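Local coordinates for putative branched-chain amino acid transport system substrate-binding protein (Rhodopseudomonas palustris, PDB 3TX6) that probably serves as the periplasmic solute-binding component of an ABC transporter that captures lignin-derived aromatic acids and their relatives, at residues Met115-Pro120 / Ala328-Tyr333; Pro95-Ala100 / Phe288-Val293. One frame throughout, in Å; residues are numbered along the deposited sequence. Where two conformers were deposited one is given.

Contact 1. Residues Met115-Pro120 / Ala328-Tyr333. With ENO (3-(4-hydroxy-phenyl)pyruvic acid), chain D.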
loop_
_atom_site.group_PDB
_atom_site.type_symbol
_atom_site.label_atom_id
_atom_site.label_comp_id
_atom_site.label_asym_id
_atom_site.label_seq_id
_atom_site.Cartn_x
_atom_site.Cartn_y
_atom_site.Cartn_z
HETATM N N MSE A 115 1.458 3.737 5.527
HETATM C CA MSE A 115 2.456 2.696 5.329
HETATM C C MSE A 115 2.820 2.478 3.861
HETATM O O MSE A 115 3.990 2.293 3.546
HETATM C CB MSE A 115 2.011 1.413 6.018
HETATM C CG MSE A 115 1.704 1.664 7.498
HETATM SE SE MSE A 115 3.166 2.577 8.504
HETATM C CE MSE A 115 4.355 1.051 8.394
ATOM N N PRO A 116 1.841 2.440 2.940
ATOM C CA PRO A 116 2.227 2.213 1.525
ATOM C C PRO A 116 3.137 3.296 0.974
ATOM O O PRO A 116 3.062 4.457 1.380
ATOM C CB PRO A 116 0.894 2.179 0.785
ATOM C CG PRO A 116 -0.083 1.767 1.837
ATOM C CD PRO A 116 0.390 2.531 3.067
ATOM N N GLN A 117 4.010 2.901 0.048
ATOM C CA GLN A 117 4.839 3.830 -0.623
ATOM C C GLN A 117 3.995 4.902 -1.342
ATOM O O GLN A 117 2.995 4.588 -1.970
ATOM C CB GLN A 117 5.717 3.125 -1.651
ATOM C CG GLN A 117 6.732 2.154 -1.034
ATOM C CD GLN A 117 6.163 0.801 -0.635
ATOM O OE1 GLN A 117 4.993 0.519 -0.883
ATOM N NE2 GLN A 117 7.015 -0.065 -0.046
ATOM N N PRO A 118 4.413 6.183 -1.238
ATOM C CA PRO A 118 3.721 7.237 -1.959
ATOM C C PRO A 118 3.851 7.070 -3.440
ATOM O O PRO A 118 4.864 6.551 -3.940
ATOM C CB PRO A 118 4.387 8.515 -1.450
ATOM C CG PRO A 118 5.748 8.117 -1.047
ATOM C CD PRO A 118 5.607 6.688 -0.541
ATOM N N ILE A 119 2.802 7.425 -4.152
ATOM C CA ILE A 119 2.798 7.263 -5.591
ATOM C C ILE A 119 4.049 7.824 -6.285
ATOM O O ILE A 119 4.571 7.134 -7.135
ATOM C CB ILE A 119 1.495 7.786 -6.212
ATOM C CG1 ILE A 119 0.388 6.721 -6.194
ATOM C CG2 ILE A 119 1.669 8.256 -7.669
ATOM C CD1 ILE A 119 0.032 6.208 -4.832
ATOM N N PRO A 120 4.566 9.018 -5.892
ATOM C CA PRO A 120 5.734 9.523 -6.654
ATOM C C PRO A 120 6.973 8.671 -6.533
ATOM O O PRO A 120 7.752 8.637 -7.480
ATOM C CB PRO A 120 5.917 10.953 -6.134
ATOM C CG PRO A 120 4.501 11.344 -5.795
ATOM C CD PRO A 120 3.904 10.104 -5.161
ATOM N N ALA A 328 11.195 -1.316 8.898
ATOM C CA ALA A 328 10.064 -2.249 8.674
ATOM C C ALA A 328 10.297 -3.019 7.386
ATOM O O ALA A 328 11.309 -2.812 6.693
ATOM C CB ALA A 328 8.721 -1.498 8.654
ATOM N N SER A 329 9.403 -3.942 7.072
ATOM C CA SER A 329 9.631 -4.804 5.897
ATOM C C SER A 329 9.570 -4.041 4.574
ATOM O O SER A 329 10.243 -4.411 3.590
ATOM C CB SER A 329 8.656 -5.987 5.869
ATOM O OG SER A 329 7.360 -5.566 5.584
ATOM N N GLN A 330 8.798 -2.945 4.542
ATOM C CA GLN A 330 8.587 -2.197 3.293
ATOM C C GLN A 330 9.434 -0.933 3.125
ATOM O O GLN A 330 9.351 -0.286 2.083
ATOM C CB GLN A 330 7.094 -1.855 3.164
ATOM C CG GLN A 330 6.219 -3.095 2.997
ATOM C CD GLN A 330 6.281 -3.631 1.577
ATOM O OE1 GLN A 330 7.392 -3.879 1.070
ATOM N NE2 GLN A 330 5.126 -3.789 0.897
ATOM N N GLY A 331 10.197 -0.572 4.156
ATOM C CA GLY A 331 10.941 0.664 4.123
ATOM C C GLY A 331 11.451 1.075 5.480
ATOM O O GLY A 331 11.210 0.354 6.476
ATOM N N VAL A 332 12.097 2.249 5.508
ATOM C CA VAL A 332 12.623 2.817 6.735
ATOM C C VAL A 332 11.894 4.149 6.853
ATOM O O VAL A 332 12.088 5.039 6.012
ATOM C CB VAL A 332 14.144 2.985 6.719
ATOM C CG1 VAL A 332 14.595 3.627 8.025
ATOM C CG2 VAL A 332 14.818 1.610 6.410
ATOM N N TYR A 333 11.061 4.271 7.882
ATOM C CA TYR A 333 10.123 5.391 8.003
ATOM C C TYR A 333 10.686 6.516 8.888
ATOM O O TYR A 333 11.127 6.266 10.003
ATOM C CB TYR A 333 8.815 4.914 8.623
ATOM C CG TYR A 333 7.997 4.007 7.711
ATOM C CD1 TYR A 333 8.243 2.646 7.642
ATOM C CD2 TYR A 333 7.004 4.520 6.881
ATOM C CE1 TYR A 333 7.528 1.817 6.784
ATOM C CE2 TYR A 333 6.280 3.693 6.009
ATOM C CZ TYR A 333 6.542 2.331 5.977
ATOM O OH TYR A 333 5.857 1.491 5.132
HETATM O O4 ENO D . -4.894 2.065 -2.653
HETATM C C9 ENO D . -2.937 -0.561 -1.702
HETATM C C8 ENO D . -1.702 -0.707 -1.104
HETATM C C7 ENO D . -0.520 -0.418 -1.805
HETATM C C6 ENO D . -0.625 0.110 -3.077
HETATM C C5 ENO D . -1.862 0.245 -3.700
HETATM C C4 ENO D . -3.044 -0.077 -3.010
HETATM O O3 ENO D . 0.694 -0.559 -1.145
HETATM C C3 ENO D . -4.382 -0.001 -3.690
HETATM C C2 ENO D . -5.216 1.206 -3.491
HETATM C C1 ENO D . -6.476 1.272 -4.217
HETATM O O2 ENO D . -7.212 2.260 -4.013
HETATM O O1 ENO D . -6.806 0.359 -5.032
#

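Contact 2. Residues Pro95-Ala100 / Phe288-Val293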
loop_
_atom_site.group_PDB
_atom_site.type_symbol
_atom_site.label_atom_id
_atom_site.label_comp_id
_atom_site.label_asym_id
_atom_site.label_seq_id
_atom_site.Cartn_x
_atom_site.Cartn_y
_atom_site.Cartn_z
ATOM N N PRO A 95 -4.601 8.743 16.406
ATOM C CA PRO A 95 -3.623 8.369 15.389
ATOM C C PRO A 95 -4.185 7.337 14.434
ATOM O O PRO A 95 -4.783 6.330 14.850
ATOM C CB PRO A 95 -2.461 7.794 16.197
ATOM C CG PRO A 95 -2.570 8.521 17.531
ATOM C CD PRO A 95 -4.038 8.667 17.768
ATOM N N HIS A 96 -3.915 7.558 13.156
ATOM C CA HIS A 96 -4.357 6.683 12.086
ATOM C C HIS A 96 -3.191 6.262 11.254
ATOM O O HIS A 96 -2.466 7.105 10.705
ATOM C CB HIS A 96 -5.377 7.462 11.229
ATOM C CG HIS A 96 -5.711 6.781 9.937
ATOM N ND1 HIS A 96 -5.898 7.467 8.768
ATOM C CD2 HIS A 96 -5.903 5.422 9.642
ATOM C CE1 HIS A 96 -6.169 6.582 7.789
ATOM N NE2 HIS A 96 -6.165 5.334 8.318
ATOM N N ILE A 97 -2.987 4.945 11.137
ATOM C CA ILE A 97 -1.989 4.417 10.220
ATOM C C ILE A 97 -2.719 3.805 9.008
ATOM O O ILE A 97 -3.435 2.784 9.127
ATOM C CB ILE A 97 -1.082 3.360 10.888
ATOM C CG1 ILE A 97 -0.313 3.968 12.045
ATOM C CG2 ILE A 97 -0.121 2.821 9.871
ATOM C CD1 ILE A 97 0.495 2.983 12.902
ATOM N N ALA A 98 -2.613 4.495 7.874
ATOM C CA ALA A 98 -3.252 4.103 6.629
ATOM C C ALA A 98 -2.557 2.885 6.036
ATOM O O ALA A 98 -1.326 2.849 5.985
ATOM C CB ALA A 98 -3.288 5.279 5.643
ATOM N N LEU A 99 -3.366 1.974 5.475
ATOM C CA LEU A 99 -2.854 0.768 4.815
ATOM C C LEU A 99 -3.047 0.803 3.273
ATOM O O LEU A 99 -2.746 -0.179 2.599
ATOM C CB LEU A 99 -3.450 -0.487 5.453
ATOM C CG LEU A 99 -3.239 -0.672 6.955
ATOM C CD1 LEU A 99 -3.887 -1.990 7.458
ATOM C CD2 LEU A 99 -1.766 -0.585 7.395
ATOM N N ALA A 100 -3.489 1.949 2.747
ATOM C CA ALA A 100 -3.584 2.244 1.319
ATOM C C ALA A 100 -3.085 3.647 1.117
ATOM O O ALA A 100 -3.152 4.438 2.028
ATOM C CB ALA A 100 -5.018 2.163 0.829
ATOM N N PHE A 288 1.696 -5.656 9.100
ATOM C CA PHE A 288 2.872 -6.052 9.867
ATOM C C PHE A 288 3.728 -4.828 10.228
ATOM O O PHE A 288 4.145 -4.661 11.374
ATOM C CB PHE A 288 3.671 -7.081 9.076
ATOM C CG PHE A 288 4.878 -7.604 9.773
ATOM C CD1 PHE A 288 4.772 -8.697 10.627
ATOM C CD2 PHE A 288 6.124 -7.073 9.545
ATOM C CE1 PHE A 288 5.869 -9.232 11.238
ATOM C CE2 PHE A 288 7.239 -7.630 10.155
ATOM C CZ PHE A 288 7.101 -8.691 11.013
ATOM N N ASP A 289 3.995 -3.992 9.230
ATOM C CA ASP A 289 4.864 -2.831 9.431
ATOM C C ASP A 289 4.207 -1.797 10.351
ATOM O O ASP A 289 4.892 -1.118 11.096
ATOM C CB ASP A 289 5.187 -2.193 8.104
ATOM C CG ASP A 289 6.144 -3.013 7.270
ATOM O OD1 ASP A 289 6.659 -4.028 7.785
ATOM O OD2 ASP A 289 6.420 -2.595 6.127
ATOM N N ALA A 290 2.880 -1.654 10.275
ATOM C CA ALA A 290 2.196 -0.730 11.159
ATOM C C ALA A 290 2.498 -1.082 12.630
ATOM O O ALA A 290 2.694 -0.193 13.493
ATOM C CB ALA A 290 0.696 -0.686 10.898
ATOM N N PHE A 291 2.559 -2.370 12.943
ATOM C CA PHE A 291 2.932 -2.817 14.287
ATOM C C PHE A 291 4.394 -2.604 14.593
ATOM O O PHE A 291 4.722 -2.341 15.745
ATOM C CB PHE A 291 2.479 -4.250 14.546
ATOM C CG PHE A 291 0.984 -4.360 14.842
ATOM C CD1 PHE A 291 0.045 -4.326 13.805
ATOM C CD2 PHE A 291 0.535 -4.483 16.144
ATOM C CE1 PHE A 291 -1.301 -4.411 14.085
ATOM C CE2 PHE A 291 -0.815 -4.587 16.422
ATOM C CZ PHE A 291 -1.733 -4.567 15.403
ATOM N N LYS A 292 5.276 -2.746 13.605
ATOM C CA LYS A 292 6.680 -2.377 13.807
ATOM C C LYS A 292 6.760 -0.893 14.175
ATOM O O LYS A 292 7.531 -0.520 15.062
ATOM C CB LYS A 292 7.532 -2.674 12.567
ATOM C CG LYS A 292 7.756 -4.155 12.273
ATOM C CD LYS A 292 8.531 -4.840 13.403
ATOM C CE LYS A 292 8.982 -6.239 13.043
ATOM N NZ LYS A 292 9.813 -6.951 14.077
ATOM N N VAL A 293 5.940 -0.035 13.544
ATOM C CA VAL A 293 5.915 1.393 13.929
ATOM C C VAL A 293 5.465 1.546 15.380
ATOM O O VAL A 293 6.078 2.302 16.159
ATOM C CB VAL A 293 5.080 2.242 12.929
ATOM C CG1 VAL A 293 4.808 3.651 13.470
ATOM C CG2 VAL A 293 5.729 2.246 11.562
#

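Contact 1. Residues Met115-Pro120 / Ala328-Tyr333
The phenol of Tyr333 meets Met115 in two ways: its hydroxyl bonds to the backbone carbonyl, and its ring takes the selenomethionine side chain over one face. The site is the hinge of a two-lobed periplasmic binding protein: Met115 to Pro118 cross from strand 112-114 of one lobe to helix 119-130 of the other. Tyr333 OH donates to Met115 O over 2.6 Å. The donor meets the carbonyl at a C=O...O angle of 125°, and that oxygen sits at the edge of the ring, in its plane. Met115 was modelled in two conformers; in the one given, its side chain crosses the tyrosine at about a right angle. There, bends at chi2 (-52°) and chi3 (-69°) fold the chain back and bring CE over the ring, 3.5 Å from Tyr333 CZ. In this conformer SE lies over the same face, making a Met-aromatic contact beside the CH-pi one. A phenylalanine in place of Tyr333 would keep the face for the methyl but would probably leave Met115 O without this donor and the hinge crossover less firmly tied.

Gln117 crosses Gln330 with the amide planes nearly perpendicular. Its NE2 reaches Gln330 O at 3.2 Å in a weak bond and gives its stronger one to Ser347 O. An amide suits this buried place because both ends find mates: Gln117 OE1 accepts from Gln282 NE2, which also bonds the bound 3-(4-hydroxyphenyl)pyruvic acid. Pro116 turns from the tyrosine toward that ligand, and its CB stops 3.4 Å from the phenolic O3.

Contact 2. Residues Pro95-Ala100 / Phe288-Val293
Val293, which lies against Ile97, is held in its helical turn by the shortest backbone bond of the helical segment, Val293 N to Asp289 O at 2.9 Å. That turn belongs to helix 282-304, packed on one face of the central sheet of an alpha/beta lobe of the periplasmic binding protein fold. The strand it packs on, 96-98, runs between parallel neighbours 72-75 and 112-114 and closes a beta-alpha-beta unit whose helix, 79-92, covers the other face. Strand alternation sorts the residues accordingly. Ile97 points toward helix 282-304, while His96 and Ala98 pack against helix 79-92 on the other face; the buried His96 ring is satisfied at both nitrogens, by Ser112 OG and Gly75 O.

The side-chain contacts are all apolar and turn on Ile97. Its CG2 branch, anti to the backbone N, presses methyl to methyl on Ala290 CB at 3.7 Å. Alanine suits this point because its methyl is all that the residue puts between helix and strand where the CA atoms of Ile97 and Ala290 come within 6.7 Å. The other branch of Ile97 runs out extended (chi2 173°), so that CD1 passes Ala290 and arrives 4.4 Å from Val293 CG1. Ala290 and Val293, three residues apart, thus present one side of the helix to a single branched side chain. Leu99, just beyond the strand, joins from the ligand end: its CD2 lies 4.3 Å from Ala290 CB. Its touch on the bound aromatic acid comes from the backbone, the side chain staying about 7 Å from the ligand. Met74 of the next strand packs on both Leu99 and Ala290. Ile97 CD1 also rests 3.9 Å from Ala290 O.

Both contacts are buried, but they do different work. Contact 2 lies inside one lobe, where strand and helix meet through aliphatic side chains. Contact 1 sits between the lobes, where loop residues cross over and a tyrosine hydroxyl and a glutamine amide bond to backbone carbonyls. The two are neighbours. Asp289, on the helix of contact 2, makes no contact with the strand segment and instead grips the 328-333 turn, its OD1 taking Ser329 OG and its OD2 Gln330 N in probable hydrogen bonds. Those bonds join the hinge to the lobe core; Met115 also lies against Ile97. Each contact reaches the ligand pocket, through Pro116 and Leu99.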